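Local coordinates for serine protease (Arthrobacter nicotinovorans, PDB 3WY8), which probably cleaves peptide bonds as a trypsin-like serine protease with keratinolytic activity, this chain being the protease part of a longer, signal-bearing protein, at residues L123-F128 / A158-P163; F58-L63 / Q104-V109; T93-M98 / T207-T212. One frame throughout, in Å; residues are numbered along the deposited sequence.

Contact 1: L123-F128 / A158-P163; sequences LSYKSF and ATQGIP
Ser127 and Ile162 meet through carbon alone, the CB of Ser127 standing 4.0 Å from CD1 of Ile162. CG1 of Ile162 takes the crowded position between the backbone N and the carbonyl carbon (chi1 59°), and the extended branch beyond it carries CD1 to the serine. The hydroxyl of Ser127 is engaged elsewhere, by the side chain of Asn189. Trp175 touches both Ser127 and Ile162, making this the compact, apolar part of the contact. Beside it Tyr125 is more loosely met: CG2 of Ile162 lies 4.6 Å from its CB.

The other part is wetter. OH of Tyr125 and NE2 of Gln160 are 3.9 Å apart, and the ring and amide planes stand 85° to each other. A water fills the step between them: it donates to Tyr125 OH at 2.7 Å and accepts from Gln160 NE2 at 3.0 Å, while Leu123 N gives it a third bond, also 3.0 Å long. The tyrosine hydroxyl is bonded to Asn186 as well, and OE1 of Gln160 takes the backbone N of Gly122, which holds the amide on both its polar atoms.

Strands 124-129 and 160-163 do not pair; each is hydrogen-bonded to strand 142-150, and their side chains converge across it. Such inward-facing packing on a curled antiparallel sheet is characteristic of the C-terminal beta-barrel domain of the chymotrypsin fold.

Contact 2: F58-L63 / Q104-V109; sequences FVPAYL and QKLADV
The ring of Phe58 receives Leu106 obliquely. CD2 of the leucine is 3.9 Å from CD2 of Phe58 and equally far from its CE2, astride that bond of the ring. Over one face, offset toward the rim, sits the backbone N of Pro60, 4.2 Å above the plane. The Tyr62 ring, further along the turn, has CG1 of Val59 in plane at its edge.

Leu106 divides its two methyls between two partners: while CD2 goes to the phenylalanine, CD1 reaches the pyrrolidine ring of Pro60, 3.8 Å from its CG. The leucine's CG lies opposite the backbone N (chi1 178°), which extends the fork from the first turn of helix 106-110 toward strand 55-60. The long axes of Phe58 and Leu106 are about perpendicular. Trp72 touches both Pro60 and Leu106, and Val38 touches both Phe58 and Leu106, so strands 72-78 and 37-40 of the N-terminal barrel add to the apolar surroundings of the leucine. Pro60 is the second residue of the type II turn, Val59 to Tyr62, by which the chain leaves the strand.

No hydrogen bond or charge pair crosses between the two segments. Between them the contact is thus carbon to carbon, resting on the shape of one forked side chain; directional bonds of the helix, from the backbone of Ala107 and the carboxylate of Asp108 to Lys35, lie outside it.

Contact 3: T93-M98 / T207-T212; sequences TAFAVM and TVIQST
Apolar contacts come first, and Ile209 makes most of them. It lies across Thr93 at about a right angle, with both branches in use: CD1 is 3.8 Å from CB of Thr93, and CG2 is 3.8 Å from the threonine methyl CG2. That methyl is turned opposite the backbone N of Thr93, leaving OG1 beside that N (chi1 -65°). CG2 of Ile209 also meets Phe95, 4.1 Å from CE2 of the ring. With an alanine at Ile209 both branches vanish, and the Thr93 side chain and CE2 of Phe95 would probably lose their apolar contact with this part of the helix, opening a gap between helix and strand.

The aromatic contacts centre on Phe95. One turn on from Ile209, Thr212 sets its CG2 at the ring edge, near the ring plane and 4.1 Å from CD2 of Phe95. The carbonyl O of Ile209 approaches obliquely, 3.8 Å from CE2 of the phenylalanine. Tyr213, next on the helix, meets the same ring edge-to-face.

Among polar groups, no hydrogen bond joins the two segments. OG1 of Thr93, although 3.7 Å from CD1 of Ile209, is hydrogen-bonded to the indole NE1 of Trp205, just ahead of the helix. Backbone bonds hold the helix itself, Ser211 N to Thr207 O and Thr212 N to Val208 O.

Helix 207-218, which ends next to the C-terminus, thus lies against a strand of the N-terminal barrel. This is the familiar C-terminal helix of chymotrypsin-like proteases, by which the chain's end returns from the second barrel to pack against the first.

How the contacts relate
Contacts 2 and 3 share the N-terminal barrel and touch through Met98: its CG lies 4.0 Å from CD2 of Leu106, and its SD is 4.2 Å from CB of Phe58. Their centres are nevertheless about 19 Å apart. Contact 1 belongs to the other barrel, its centre about 25 Å from that of contact 2 and about 19 Å from that of contact 3, with nearest atoms about 10 and 8 Å away. Contact 3 bridges the halves along the chain, tying strand 94-98 to the terminal helix. It is also near the probable catalytic triad of His43, Asp92 and Ser171: Thr93 directly follows Asp92, though its side chain does not touch the triad.

Contact 1: L123-F128 / A158-P163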
# COMPACT_ATOMS: atom_id res chain seq x y z
N LEU A 123 -8.21 12.67 -10.10
CA LEU A 123 -9.00 12.80 -8.87
C LEU A 123 -8.16 13.38 -7.73
O LEU A 123 -6.93 13.44 -7.82
CB LEU A 123 -9.58 11.45 -8.45
CG LEU A 123 -10.62 10.81 -9.38
CD1 LEU A 123 -10.95 9.40 -8.89
CD2 LEU A 123 -11.88 11.65 -9.48
N SER A 124 -8.83 13.84 -6.68
CA SER A 124 -8.16 14.30 -5.47
C SER A 124 -8.06 13.15 -4.47
O SER A 124 -8.96 12.32 -4.38
CB SER A 124 -8.90 15.48 -4.86
OG SER A 124 -8.80 16.60 -5.72
N TYR A 125 -6.95 13.11 -3.73
CA TYR A 125 -6.64 11.98 -2.86
C TYR A 125 -6.11 12.41 -1.50
O TYR A 125 -5.57 13.50 -1.35
CB TYR A 125 -5.56 11.11 -3.50
CG TYR A 125 -6.00 10.36 -4.73
CD1 TYR A 125 -6.63 9.13 -4.63
CD2 TYR A 125 -5.78 10.89 -6.01
CE1 TYR A 125 -7.03 8.43 -5.76
CE2 TYR A 125 -6.18 10.20 -7.15
CZ TYR A 125 -6.80 8.97 -7.01
OH TYR A 125 -7.20 8.29 -8.13
N LYS A 126 -6.26 11.52 -0.53
CA LYS A 126 -5.49 11.58 0.70
C LYS A 126 -4.76 10.25 0.85
O LYS A 126 -5.38 9.19 0.85
CB LYS A 126 -6.39 11.86 1.91
CG LYS A 126 -5.61 12.13 3.21
CD LYS A 126 -6.51 12.56 4.35
CE LYS A 126 -5.70 12.84 5.60
NZ LYS A 126 -6.51 13.41 6.72
N SER A 127 -3.43 10.33 0.93
CA SER A 127 -2.58 9.15 1.02
C SER A 127 -2.01 9.00 2.42
O SER A 127 -1.66 9.99 3.06
CB SER A 127 -1.44 9.24 0.01
OG SER A 127 -0.39 8.33 0.33
N PHE A 128 -1.91 7.76 2.88
CA PHE A 128 -1.41 7.46 4.22
C PHE A 128 -0.20 6.55 4.16
O PHE A 128 -0.03 5.79 3.22
CB PHE A 128 -2.50 6.78 5.03
CG PHE A 128 -3.65 7.68 5.39
CD1 PHE A 128 -3.76 8.21 6.67
CD2 PHE A 128 -4.63 7.98 4.45
CE1 PHE A 128 -4.83 9.04 7.01
CE2 PHE A 128 -5.70 8.82 4.77
CZ PHE A 128 -5.80 9.35 6.06
N ALA A 158 1.92 5.54 -16.78
CA ALA A 158 0.53 5.95 -16.54
C ALA A 158 0.24 6.24 -15.05
O ALA A 158 -0.91 6.20 -14.62
CB ALA A 158 -0.46 4.91 -17.11
N THR A 159 1.29 6.53 -14.29
CA THR A 159 1.14 6.81 -12.85
C THR A 159 0.60 8.22 -12.63
O THR A 159 0.47 9.00 -13.58
CB THR A 159 2.48 6.66 -12.10
OG1 THR A 159 3.45 7.56 -12.66
CG2 THR A 159 3.00 5.23 -12.17
N GLN A 160 0.27 8.52 -11.39
CA GLN A 160 -0.18 9.86 -11.02
C GLN A 160 0.56 10.31 -9.76
O GLN A 160 0.95 9.48 -8.94
CB GLN A 160 -1.68 9.88 -10.77
CG GLN A 160 -2.51 9.49 -11.99
CD GLN A 160 -3.98 9.72 -11.79
OE1 GLN A 160 -4.54 10.70 -12.28
NE2 GLN A 160 -4.62 8.83 -11.03
N GLY A 161 0.75 11.62 -9.62
CA GLY A 161 1.45 12.15 -8.45
C GLY A 161 0.66 13.20 -7.69
O GLY A 161 -0.14 13.93 -8.27
N ILE A 162 0.90 13.25 -6.38
CA ILE A 162 0.35 14.30 -5.51
C ILE A 162 1.49 14.91 -4.69
O ILE A 162 2.49 14.24 -4.43
CB ILE A 162 -0.78 13.78 -4.57
CG1 ILE A 162 -0.27 12.65 -3.66
CG2 ILE A 162 -2.00 13.34 -5.37
CD1 ILE A 162 -1.21 12.30 -2.52
N PRO A 163 1.35 16.19 -4.29
CA PRO A 163 2.37 16.76 -3.42
C PRO A 163 2.41 15.99 -2.10
O PRO A 163 1.36 15.72 -1.52
CB PRO A 163 1.88 18.20 -3.20
CG PRO A 163 1.03 18.48 -4.38
CD PRO A 163 0.32 17.19 -4.64
O HOH W 1 -7.37 9.79 -10.38

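Contact 2: F58-L63 / Q104-V109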
# COMPACT_ATOMS: atom_id res chain seq x y z
N PHE A 58 1.81 -7.80 8.76
CA PHE A 58 0.99 -6.60 8.72
C PHE A 58 0.56 -6.24 10.14
O PHE A 58 0.02 -7.09 10.86
CB PHE A 58 -0.23 -6.84 7.82
CG PHE A 58 -1.14 -5.65 7.65
CD1 PHE A 58 -0.71 -4.50 6.99
CD2 PHE A 58 -2.45 -5.70 8.11
CE1 PHE A 58 -1.56 -3.40 6.82
CE2 PHE A 58 -3.31 -4.61 7.95
CZ PHE A 58 -2.86 -3.46 7.30
N VAL A 59 0.84 -5.00 10.54
CA VAL A 59 0.47 -4.54 11.88
C VAL A 59 -0.52 -3.38 11.79
O VAL A 59 -0.12 -2.23 11.64
CB VAL A 59 1.71 -4.13 12.72
CG1 VAL A 59 1.31 -3.94 14.17
CG2 VAL A 59 2.82 -5.18 12.63
N PRO A 60 -1.84 -3.69 11.86
CA PRO A 60 -2.86 -2.64 11.79
C PRO A 60 -2.73 -1.68 12.95
O PRO A 60 -2.46 -2.11 14.08
CB PRO A 60 -4.18 -3.42 11.91
CG PRO A 60 -3.86 -4.84 11.72
CD PRO A 60 -2.41 -5.03 12.05
N ALA A 61 -2.90 -0.39 12.68
CA ALA A 61 -2.87 0.66 13.70
C ALA A 61 -1.58 0.67 14.53
O ALA A 61 -1.59 1.04 15.71
CB ALA A 61 -4.12 0.58 14.61
N TYR A 62 -0.48 0.26 13.91
CA TYR A 62 0.85 0.32 14.54
C TYR A 62 1.13 1.73 15.05
O TYR A 62 0.85 2.71 14.37
CB TYR A 62 1.91 -0.07 13.51
CG TYR A 62 3.35 -0.07 14.01
CD1 TYR A 62 3.96 -1.25 14.42
CD2 TYR A 62 4.10 1.11 14.05
CE1 TYR A 62 5.28 -1.27 14.87
CE2 TYR A 62 5.43 1.11 14.50
CZ TYR A 62 6.01 -0.08 14.91
OH TYR A 62 7.32 -0.10 15.34
N LEU A 63 1.67 1.81 16.27
CA LEU A 63 2.15 3.08 16.79
C LEU A 63 3.26 2.84 17.80
O LEU A 63 3.05 2.21 18.84
CB LEU A 63 1.02 3.89 17.44
CG LEU A 63 1.44 5.21 18.09
CD1 LEU A 63 2.02 6.20 17.07
CD2 LEU A 63 0.27 5.82 18.85
N GLN A 104 -9.43 -15.55 14.13
CA GLN A 104 -10.16 -14.42 13.58
C GLN A 104 -9.61 -13.96 12.23
O GLN A 104 -8.40 -14.01 12.01
CB GLN A 104 -10.13 -13.24 14.55
CG GLN A 104 -10.93 -13.42 15.83
CD GLN A 104 -10.93 -12.16 16.68
OE1 GLN A 104 -9.92 -11.82 17.31
NE2 GLN A 104 -12.05 -11.46 16.70
N LYS A 105 -10.50 -13.52 11.35
CA LYS A 105 -10.11 -12.94 10.06
C LYS A 105 -9.85 -11.44 10.20
O LYS A 105 -10.54 -10.75 10.95
CB LYS A 105 -11.20 -13.19 9.00
CG LYS A 105 -11.25 -14.65 8.51
CD LYS A 105 -12.56 -14.99 7.81
CE LYS A 105 -13.61 -15.51 8.80
NZ LYS A 105 -14.85 -15.99 8.12
N LEU A 106 -8.84 -10.94 9.49
CA LEU A 106 -8.37 -9.55 9.65
C LEU A 106 -9.49 -8.51 9.60
O LEU A 106 -9.58 -7.64 10.47
CB LEU A 106 -7.27 -9.23 8.63
CG LEU A 106 -6.71 -7.80 8.62
CD1 LEU A 106 -5.96 -7.48 9.91
CD2 LEU A 106 -5.81 -7.62 7.43
N ALA A 107 -10.33 -8.59 8.57
CA ALA A 107 -11.39 -7.60 8.36
C ALA A 107 -12.46 -7.63 9.44
O ALA A 107 -13.13 -6.63 9.69
CB ALA A 107 -12.01 -7.77 6.97
N ASP A 108 -12.62 -8.78 10.10
CA ASP A 108 -13.54 -8.90 11.22
C ASP A 108 -13.02 -8.17 12.46
O ASP A 108 -13.81 -7.74 13.30
CB ASP A 108 -13.82 -10.37 11.55
CG ASP A 108 -14.82 -11.01 10.59
OD1 ASP A 108 -15.69 -10.29 10.04
OD2 ASP A 108 -14.74 -12.24 10.39
N VAL A 109 -11.70 -8.01 12.54
CA VAL A 109 -11.06 -7.33 13.66
C VAL A 109 -10.88 -5.83 13.40
O VAL A 109 -11.18 -5.01 14.27
CB VAL A 109 -9.70 -7.99 14.03
CG1 VAL A 109 -9.06 -7.31 15.26
CG2 VAL A 109 -9.87 -9.48 14.27

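Contact 3: T93-M98 / T207-T212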
# COMPACT_ATOMS: atom_id res chain seq x y z
N THR A 93 1.45 -2.62 -7.80
CA THR A 93 0.48 -2.85 -6.74
C THR A 93 0.35 -4.35 -6.57
O THR A 93 0.47 -5.10 -7.54
CB THR A 93 -0.90 -2.23 -7.07
OG1 THR A 93 -0.79 -0.80 -7.13
CG2 THR A 93 -1.95 -2.58 -6.01
N ALA A 94 0.13 -4.77 -5.33
CA ALA A 94 -0.05 -6.18 -5.03
C ALA A 94 -0.94 -6.35 -3.81
O ALA A 94 -1.24 -5.39 -3.10
CB ALA A 94 1.30 -6.85 -4.82
N PHE A 95 -1.39 -7.58 -3.59
CA PHE A 95 -2.30 -7.87 -2.50
C PHE A 95 -1.81 -9.08 -1.74
O PHE A 95 -1.47 -10.10 -2.32
CB PHE A 95 -3.72 -8.08 -3.03
CG PHE A 95 -4.25 -6.90 -3.79
CD1 PHE A 95 -4.95 -5.89 -3.13
CD2 PHE A 95 -4.01 -6.77 -5.15
CE1 PHE A 95 -5.42 -4.78 -3.83
CE2 PHE A 95 -4.47 -5.66 -5.86
CZ PHE A 95 -5.18 -4.66 -5.19
N ALA A 96 -1.76 -8.93 -0.42
CA ALA A 96 -1.38 -10.02 0.44
C ALA A 96 -2.64 -10.59 1.07
O ALA A 96 -3.57 -9.85 1.39
CB ALA A 96 -0.42 -9.52 1.50
N VAL A 97 -2.68 -11.91 1.23
CA VAL A 97 -3.79 -12.57 1.92
C VAL A 97 -3.27 -13.13 3.24
O VAL A 97 -2.31 -13.90 3.26
CB VAL A 97 -4.44 -13.67 1.06
CG1 VAL A 97 -5.57 -14.36 1.83
CG2 VAL A 97 -4.98 -13.07 -0.22
N MET A 98 -3.89 -12.70 4.34
CA MET A 98 -3.36 -12.95 5.67
C MET A 98 -3.94 -14.22 6.28
O MET A 98 -5.10 -14.55 6.06
CB MET A 98 -3.65 -11.76 6.59
CG MET A 98 -3.22 -10.40 6.04
SD MET A 98 -1.44 -10.26 5.69
CE MET A 98 -1.35 -10.70 4.00
N THR A 207 -7.37 -2.38 -15.19
CA THR A 207 -7.84 -3.76 -15.34
C THR A 207 -6.83 -4.81 -14.90
O THR A 207 -7.22 -5.86 -14.38
CB THR A 207 -8.29 -4.05 -16.79
OG1 THR A 207 -7.27 -3.62 -17.69
CG2 THR A 207 -9.60 -3.33 -17.10
N VAL A 208 -5.54 -4.55 -15.10
CA VAL A 208 -4.49 -5.50 -14.72
C VAL A 208 -4.44 -5.65 -13.19
O VAL A 208 -4.48 -6.76 -12.66
CB VAL A 208 -3.11 -5.10 -15.29
CG1 VAL A 208 -2.00 -6.00 -14.76
CG2 VAL A 208 -3.14 -5.13 -16.83
N ILE A 209 -4.38 -4.52 -12.50
CA ILE A 209 -4.37 -4.52 -11.04
C ILE A 209 -5.69 -5.06 -10.47
O ILE A 209 -5.70 -5.80 -9.48
CB ILE A 209 -3.97 -3.12 -10.49
CG1 ILE A 209 -2.50 -2.84 -10.84
CG2 ILE A 209 -4.21 -3.03 -8.98
CD1 ILE A 209 -2.02 -1.39 -10.60
N GLN A 210 -6.80 -4.72 -11.13
CA GLN A 210 -8.12 -5.26 -10.76
C GLN A 210 -8.14 -6.78 -10.81
O GLN A 210 -8.66 -7.43 -9.90
CB GLN A 210 -9.21 -4.70 -11.67
CG GLN A 210 -10.61 -5.16 -11.30
CD GLN A 210 -11.67 -4.56 -12.20
OE1 GLN A 210 -11.43 -4.31 -13.37
NE2 GLN A 210 -12.85 -4.33 -11.64
N SER A 211 -7.58 -7.36 -11.87
CA SER A 211 -7.51 -8.81 -12.01
C SER A 211 -6.70 -9.47 -10.89
O SER A 211 -7.06 -10.55 -10.40
CB SER A 211 -6.95 -9.20 -13.38
OG SER A 211 -7.91 -8.93 -14.40
N THR A 212 -5.62 -8.81 -10.48
CA THR A 212 -4.81 -9.29 -9.36
C THR A 212 -5.60 -9.23 -8.06
O THR A 212 -5.58 -10.17 -7.27
CB THR A 212 -3.48 -8.50 -9.22
OG1 THR A 212 -2.77 -8.56 -10.47
CG2 THR A 212 -2.60 -9.11 -8.14